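Local coordinates for protein shikimate 5-dehydrogenase (Thermus thermophilus, PDB 2D5C) that catalyses the reversible NADPH-linked reduction of 3-dehydroshikimate to shikimate on the way to chorismate and the aromatic amino acids, at residues V50-K64 and G82-L94. Residues are numbered along the deposited sequence; the frame is centred on the assembly and turned at random.
Sequences VRRAFRGVNLTLPLK and GAVNTVLQVEGRL. With SKM ((3R,4S,5R)-3,4,5-trihydroxycyclohex-1-ene-1-carboxylic acid), chain E.
V57 and V87 form the hydrogen-bonded pair of two antiparallel strands, 56-59 and 86-90, V57 N to V87 O and V87 N to V57 O. Toward the substrate, N85 O takes two donors from opposite faces of its plane: N58 ND2 at 3.0 Å and L59 N at 2.9 Å. N58 OD1 is held by Y33. Near the end of helix 43-53, Q89 bends at chi2 (-83°). Its NE2 gives a nearly straight bond to F54 O (2.7 Å), and its OE1 accepts G92 N in the type I' turn V90-R93. R51 NH1 meets G92 O in the guanidinium plane (2.8 Å) and also salt-bridges D72.

These strands are central in the mixed sheet of the substrate-binding domain. N85 and T86 both face F97 of strand 93-97, a classic beta bulge beside the shikimate site. The proton acceptor K64, its chain extended, reaches shikimate O11 with NZ (2.9 Å). N85 ND2 binds shikimate O12 (3.0 Å), while T99 N holds N85 OD1.

L94 CG sits 3.8 Å above the R51 guanidinium, over its centre. L88 CD1 lies over a face of the R55 guanidinium, whose NH2 bonds W243 O. In an apolar contact, L59 CD1 packs on V87 CG2 at 4.0 Å.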
loop_
_atom_site.group_PDB
_atom_site.type_symbol
_atom_site.label_atom_id
_atom_site.label_comp_id
_atom_site.label_asym_id
_atom_site.label_seq_id
_atom_site.Cartn_x
_atom_site.Cartn_y
_atom_site.Cartn_z
ATOM N N VAL A 50 13.263 -5.839 2.974
ATOM C CA VAL A 50 12.193 -5.334 2.117
ATOM C C VAL A 50 11.529 -4.133 2.774
ATOM O O VAL A 50 11.179 -3.161 2.109
ATOM C CB VAL A 50 11.129 -6.424 1.849
ATOM C CG1 VAL A 50 9.933 -5.827 1.105
ATOM C CG2 VAL A 50 11.730 -7.539 1.025
ATOM N N ARG A 51 11.369 -4.196 4.088
ATOM C CA ARG A 51 10.743 -3.109 4.824
ATOM C C ARG A 51 11.485 -1.793 4.669
ATOM O O ARG A 51 10.881 -0.723 4.721
ATOM C CB ARG A 51 10.659 -3.456 6.313
ATOM C CG ARG A 51 9.729 -4.611 6.634
ATOM C CD ARG A 51 9.829 -4.990 8.103
ATOM N NE ARG A 51 8.950 -6.104 8.438
ATOM C CZ ARG A 51 7.671 -5.976 8.768
ATOM N NH1 ARG A 51 7.105 -4.775 8.816
ATOM N NH2 ARG A 51 6.955 -7.055 9.050
ATOM N N ARG A 52 12.798 -1.873 4.472
ATOM C CA ARG A 52 13.618 -0.670 4.363
ATOM C C ARG A 52 13.949 -0.178 2.958
ATOM O O ARG A 52 14.020 1.035 2.731
ATOM C CB ARG A 52 14.942 -0.877 5.106
ATOM C CG ARG A 52 14.831 -1.344 6.546
ATOM C CD ARG A 52 16.209 -1.755 7.058
ATOM N NE ARG A 52 16.180 -2.296 8.416
ATOM C CZ ARG A 52 15.955 -1.575 9.512
ATOM N NH1 ARG A 52 15.738 -0.268 9.421
ATOM N NH2 ARG A 52 15.947 -2.163 10.702
ATOM N N ALA A 53 14.138 -1.093 2.013
ATOM C CA ALA A 53 14.546 -0.672 0.679
ATOM C C ALA A 53 13.721 -1.028 -0.555
ATOM O O ALA A 53 14.152 -0.730 -1.667
ATOM C CB ALA A 53 15.996 -1.103 0.455
ATOM N N PHE A 54 12.555 -1.649 -0.392
ATOM C CA PHE A 54 11.741 -1.982 -1.565
ATOM C C PHE A 54 10.315 -1.498 -1.418
ATOM O O PHE A 54 9.754 -1.551 -0.326
ATOM C CB PHE A 54 11.715 -3.493 -1.811
ATOM C CG PHE A 54 13.032 -4.051 -2.255
ATOM C CD1 PHE A 54 14.094 -4.140 -1.367
ATOM C CD2 PHE A 54 13.218 -4.457 -3.575
ATOM C CE1 PHE A 54 15.337 -4.629 -1.786
ATOM C CE2 PHE A 54 14.453 -4.946 -4.006
ATOM C CZ PHE A 54 15.513 -5.031 -3.109
ATOM N N ARG A 55 9.732 -1.028 -2.522
ATOM C CA ARG A 55 8.342 -0.569 -2.490
ATOM C C ARG A 55 7.428 -1.789 -2.500
ATOM O O ARG A 55 6.333 -1.762 -1.945
ATOM C CB ARG A 55 8.031 0.296 -3.709
ATOM C CG ARG A 55 6.548 0.533 -3.954
ATOM C CD ARG A 55 5.893 1.352 -2.846
ATOM N NE ARG A 55 4.548 1.761 -3.237
ATOM C CZ ARG A 55 3.765 2.560 -2.517
ATOM N NH1 ARG A 55 4.192 3.049 -1.357
ATOM N NH2 ARG A 55 2.547 2.864 -2.953
ATOM N N GLY A 56 7.883 -2.848 -3.159
ATOM C CA GLY A 56 7.102 -4.068 -3.233
ATOM C C GLY A 56 7.912 -5.206 -3.806
ATOM O O GLY A 56 8.945 -4.994 -4.442
ATOM N N VAL A 57 7.458 -6.426 -3.557
ATOM C CA VAL A 57 8.142 -7.594 -4.087
ATOM C C VAL A 57 7.119 -8.652 -4.389
ATOM O O VAL A 57 6.023 -8.656 -3.816
ATOM C CB VAL A 57 9.161 -8.218 -3.085
ATOM C CG1 VAL A 57 10.258 -7.232 -2.749
ATOM C CG2 VAL A 57 8.433 -8.693 -1.815
ATOM N N ASN A 58 7.465 -9.521 -5.330
ATOM C CA ASN A 58 6.626 -10.661 -5.670
ATOM C C ASN A 58 7.307 -11.806 -4.936
ATOM O O ASN A 58 8.517 -11.752 -4.679
ATOM C CB ASN A 58 6.630 -10.920 -7.180
ATOM C CG ASN A 58 5.639 -10.051 -7.918
ATOM O OD1 ASN A 58 5.955 -9.463 -8.958
ATOM N ND2 ASN A 58 4.417 -9.971 -7.387
ATOM N N LEU A 59 6.528 -12.815 -4.553
ATOM C CA LEU A 59 7.079 -13.966 -3.855
ATOM C C LEU A 59 6.784 -15.198 -4.679
ATOM O O LEU A 59 5.694 -15.334 -5.233
ATOM C CB LEU A 59 6.440 -14.140 -2.468
ATOM C CG LEU A 59 6.582 -13.035 -1.428
ATOM C CD1 LEU A 59 5.940 -13.509 -0.137
ATOM C CD2 LEU A 59 8.048 -12.687 -1.198
ATOM N N THR A 60 7.759 -16.096 -4.756
ATOM C CA THR A 60 7.591 -17.334 -5.505
ATOM C C THR A 60 8.088 -18.466 -4.595
ATOM O O THR A 60 8.429 -18.218 -3.435
ATOM C CB THR A 60 8.398 -17.270 -6.840
ATOM O OG1 THR A 60 7.826 -18.172 -7.794
ATOM C CG2 THR A 60 9.857 -17.626 -6.613
ATOM N N LEU A 61 8.128 -19.699 -5.096
ATOM C CA LEU A 61 8.591 -20.827 -4.283
ATOM C C LEU A 61 9.939 -20.559 -3.632
ATOM O O LEU A 61 10.817 -19.932 -4.231
ATOM C CB LEU A 61 8.745 -22.095 -5.118
ATOM C CG LEU A 61 7.531 -22.815 -5.688
ATOM C CD1 LEU A 61 6.905 -21.995 -6.802
ATOM C CD2 LEU A 61 7.988 -24.167 -6.214
ATOM N N PRO A 62 10.119 -21.024 -2.388
ATOM C CA PRO A 62 9.131 -21.763 -1.591
ATOM C C PRO A 62 8.732 -20.842 -0.438
ATOM O O PRO A 62 8.697 -21.256 0.722
ATOM C CB PRO A 62 9.940 -22.948 -1.100
ATOM C CG PRO A 62 11.231 -22.268 -0.721
ATOM C CD PRO A 62 11.475 -21.259 -1.857
ATOM N N LEU A 63 8.424 -19.594 -0.772
ATOM C CA LEU A 63 8.112 -18.590 0.236
ATOM C C LEU A 63 6.671 -18.112 0.389
ATOM O O LEU A 63 6.363 -17.436 1.365
ATOM C CB LEU A 63 8.991 -17.361 -0.017
ATOM C CG LEU A 63 10.476 -17.623 -0.297
ATOM C CD1 LEU A 63 11.130 -16.339 -0.784
ATOM C CD2 LEU A 63 11.159 -18.144 0.957
ATOM N N LYS A 64 5.793 -18.467 -0.545
ATOM C CA LYS A 64 4.416 -17.980 -0.508
ATOM C C LYS A 64 3.562 -18.273 0.718
ATOM O O LYS A 64 2.731 -17.445 1.098
ATOM C CB LYS A 64 3.661 -18.432 -1.757
ATOM C CG LYS A 64 4.147 -17.791 -3.053
ATOM C CD LYS A 64 3.197 -18.140 -4.185
ATOM C CE LYS A 64 3.608 -17.502 -5.494
ATOM N NZ LYS A 64 2.736 -17.991 -6.585
ATOM N N GLY A 82 -4.118 -18.902 1.645
ATOM C CA GLY A 82 -2.981 -19.334 2.432
ATOM C C GLY A 82 -1.665 -19.061 1.730
ATOM O O GLY A 82 -0.635 -19.646 2.072
ATOM N N ALA A 83 -1.685 -18.166 0.746
ATOM C CA ALA A 83 -0.466 -17.850 0.020
ATOM C C ALA A 83 -0.497 -16.407 -0.449
ATOM O O ALA A 83 -1.526 -15.915 -0.893
ATOM C CB ALA A 83 -0.307 -18.789 -1.190
ATOM N N VAL A 84 0.650 -15.753 -0.341
ATOM C CA VAL A 84 0.806 -14.366 -0.753
ATOM C C VAL A 84 1.857 -14.345 -1.857
ATOM O O VAL A 84 2.955 -14.885 -1.686
ATOM C CB VAL A 84 1.299 -13.502 0.428
ATOM C CG1 VAL A 84 1.878 -12.181 -0.084
ATOM C CG2 VAL A 84 0.131 -13.243 1.401
ATOM N N ASN A 85 1.525 -13.726 -2.988
ATOM C CA ASN A 85 2.472 -13.633 -4.100
ATOM C C ASN A 85 2.895 -12.180 -4.333
ATOM O O ASN A 85 3.800 -11.898 -5.124
ATOM C CB ASN A 85 1.849 -14.205 -5.376
ATOM C CG ASN A 85 1.042 -13.176 -6.150
ATOM O OD1 ASN A 85 0.184 -12.489 -5.593
ATOM N ND2 ASN A 85 1.310 -13.071 -7.447
ATOM N N THR A 86 2.240 -11.257 -3.639
ATOM C CA THR A 86 2.560 -9.842 -3.787
ATOM C C THR A 86 2.582 -9.138 -2.435
ATOM O O THR A 86 1.623 -9.230 -1.661
ATOM C CB THR A 86 1.529 -9.141 -4.693
ATOM O OG1 THR A 86 1.514 -9.779 -5.977
ATOM C CG2 THR A 86 1.889 -7.659 -4.874
ATOM N N VAL A 87 3.687 -8.450 -2.155
ATOM C CA VAL A 87 3.839 -7.713 -0.911
ATOM C C VAL A 87 4.081 -6.236 -1.206
ATOM O O VAL A 87 4.888 -5.898 -2.071
ATOM C CB VAL A 87 5.030 -8.261 -0.079
ATOM C CG1 VAL A 87 5.182 -7.448 1.208
ATOM C CG2 VAL A 87 4.809 -9.741 0.230
ATOM N N LEU A 88 3.353 -5.368 -0.499
ATOM C CA LEU A 88 3.486 -3.910 -0.628
ATOM C C LEU A 88 4.136 -3.386 0.645
ATOM O O LEU A 88 3.742 -3.783 1.739
ATOM C CB LEU A 88 2.107 -3.256 -0.776
ATOM C CG LEU A 88 2.023 -1.740 -0.578
ATOM C CD1 LEU A 88 2.835 -1.041 -1.650
ATOM C CD2 LEU A 88 0.554 -1.282 -0.631
ATOM N N GLN A 89 5.131 -2.508 0.506
ATOM C CA GLN A 89 5.795 -1.921 1.668
ATOM C C GLN A 89 5.427 -0.445 1.796
ATOM O O GLN A 89 5.656 0.347 0.872
ATOM C CB GLN A 89 7.332 -2.075 1.546
ATOM C CG GLN A 89 8.148 -1.440 2.698
ATOM C CD GLN A 89 8.390 0.058 2.518
ATOM O OE1 GLN A 89 7.976 0.873 3.342
ATOM N NE2 GLN A 89 9.059 0.422 1.431
ATOM N N VAL A 90 4.836 -0.089 2.935
ATOM C CA VAL A 90 4.459 1.293 3.225
ATOM C C VAL A 90 4.842 1.586 4.681
ATOM O O VAL A 90 4.454 0.853 5.589
ATOM C CB VAL A 90 2.944 1.532 3.027
ATOM C CG1 VAL A 90 2.600 1.545 1.531
ATOM C CG2 VAL A 90 2.156 0.454 3.742
ATOM N N GLU A 91 5.628 2.641 4.881
ATOM C CA GLU A 91 6.099 3.046 6.206
ATOM C C GLU A 91 6.774 1.910 6.977
ATOM O O GLU A 91 6.694 1.837 8.206
ATOM C CB GLU A 91 4.952 3.646 7.030
ATOM C CG GLU A 91 4.750 5.128 6.744
ATOM C CD GLU A 91 3.655 5.778 7.567
ATOM O OE1 GLU A 91 3.097 5.121 8.474
ATOM O OE2 GLU A 91 3.365 6.964 7.305
ATOM N N GLY A 92 7.446 1.036 6.238
ATOM C CA GLY A 92 8.138 -0.087 6.841
ATOM C C GLY A 92 7.243 -1.244 7.235
ATOM O O GLY A 92 7.702 -2.206 7.864
ATOM N N ARG A 93 5.964 -1.146 6.881
ATOM C CA ARG A 93 4.986 -2.188 7.172
ATOM C C ARG A 93 4.811 -3.002 5.886
ATOM O O ARG A 93 4.960 -2.472 4.789
ATOM C CB ARG A 93 3.645 -1.564 7.569
ATOM C CG ARG A 93 3.736 -0.420 8.582
ATOM C CD ARG A 93 4.345 -0.866 9.899
ATOM N NE ARG A 93 4.400 0.251 10.839
ATOM C CZ ARG A 93 4.852 0.156 12.085
ATOM N NH1 ARG A 93 5.289 -1.012 12.539
ATOM N NH2 ARG A 93 4.859 1.225 12.875
ATOM N N LEU A 94 4.505 -4.287 6.025
ATOM C CA LEU A 94 4.327 -5.149 4.865
ATOM C C LEU A 94 2.891 -5.649 4.789
ATOM O O LEU A 94 2.363 -6.180 5.769
ATOM C CB LEU A 94 5.282 -6.349 4.943
ATOM C CG LEU A 94 6.794 -6.100 5.037
ATOM C CD1 LEU A 94 7.512 -7.454 5.032
ATOM C CD2 LEU A 94 7.283 -5.233 3.863
HETATM O O12 SKM E . 2.942 -15.370 -8.412
HETATM C C8 SKM E . 4.019 -15.233 -9.350
HETATM C C6 SKM E . 5.135 -14.346 -8.733
HETATM O O7 SKM E . 4.589 -13.067 -8.414
HETATM C C5 SKM E . 6.319 -14.166 -9.718
HETATM C C4 SKM E . 6.644 -15.437 -10.504
HETATM C C1 SKM E . 7.894 -15.449 -11.308
HETATM O O2 SKM E . 8.692 -14.364 -11.315
HETATM O O3 SKM E . 8.208 -16.434 -11.962
HETATM C C10 SKM E . 5.869 -16.526 -10.505
HETATM C C9 SKM E . 4.580 -16.640 -9.719
HETATM O O11 SKM E . 4.843 -17.380 -8.516
HETATM O O HOH W 1 6.611 2.761 0.163
#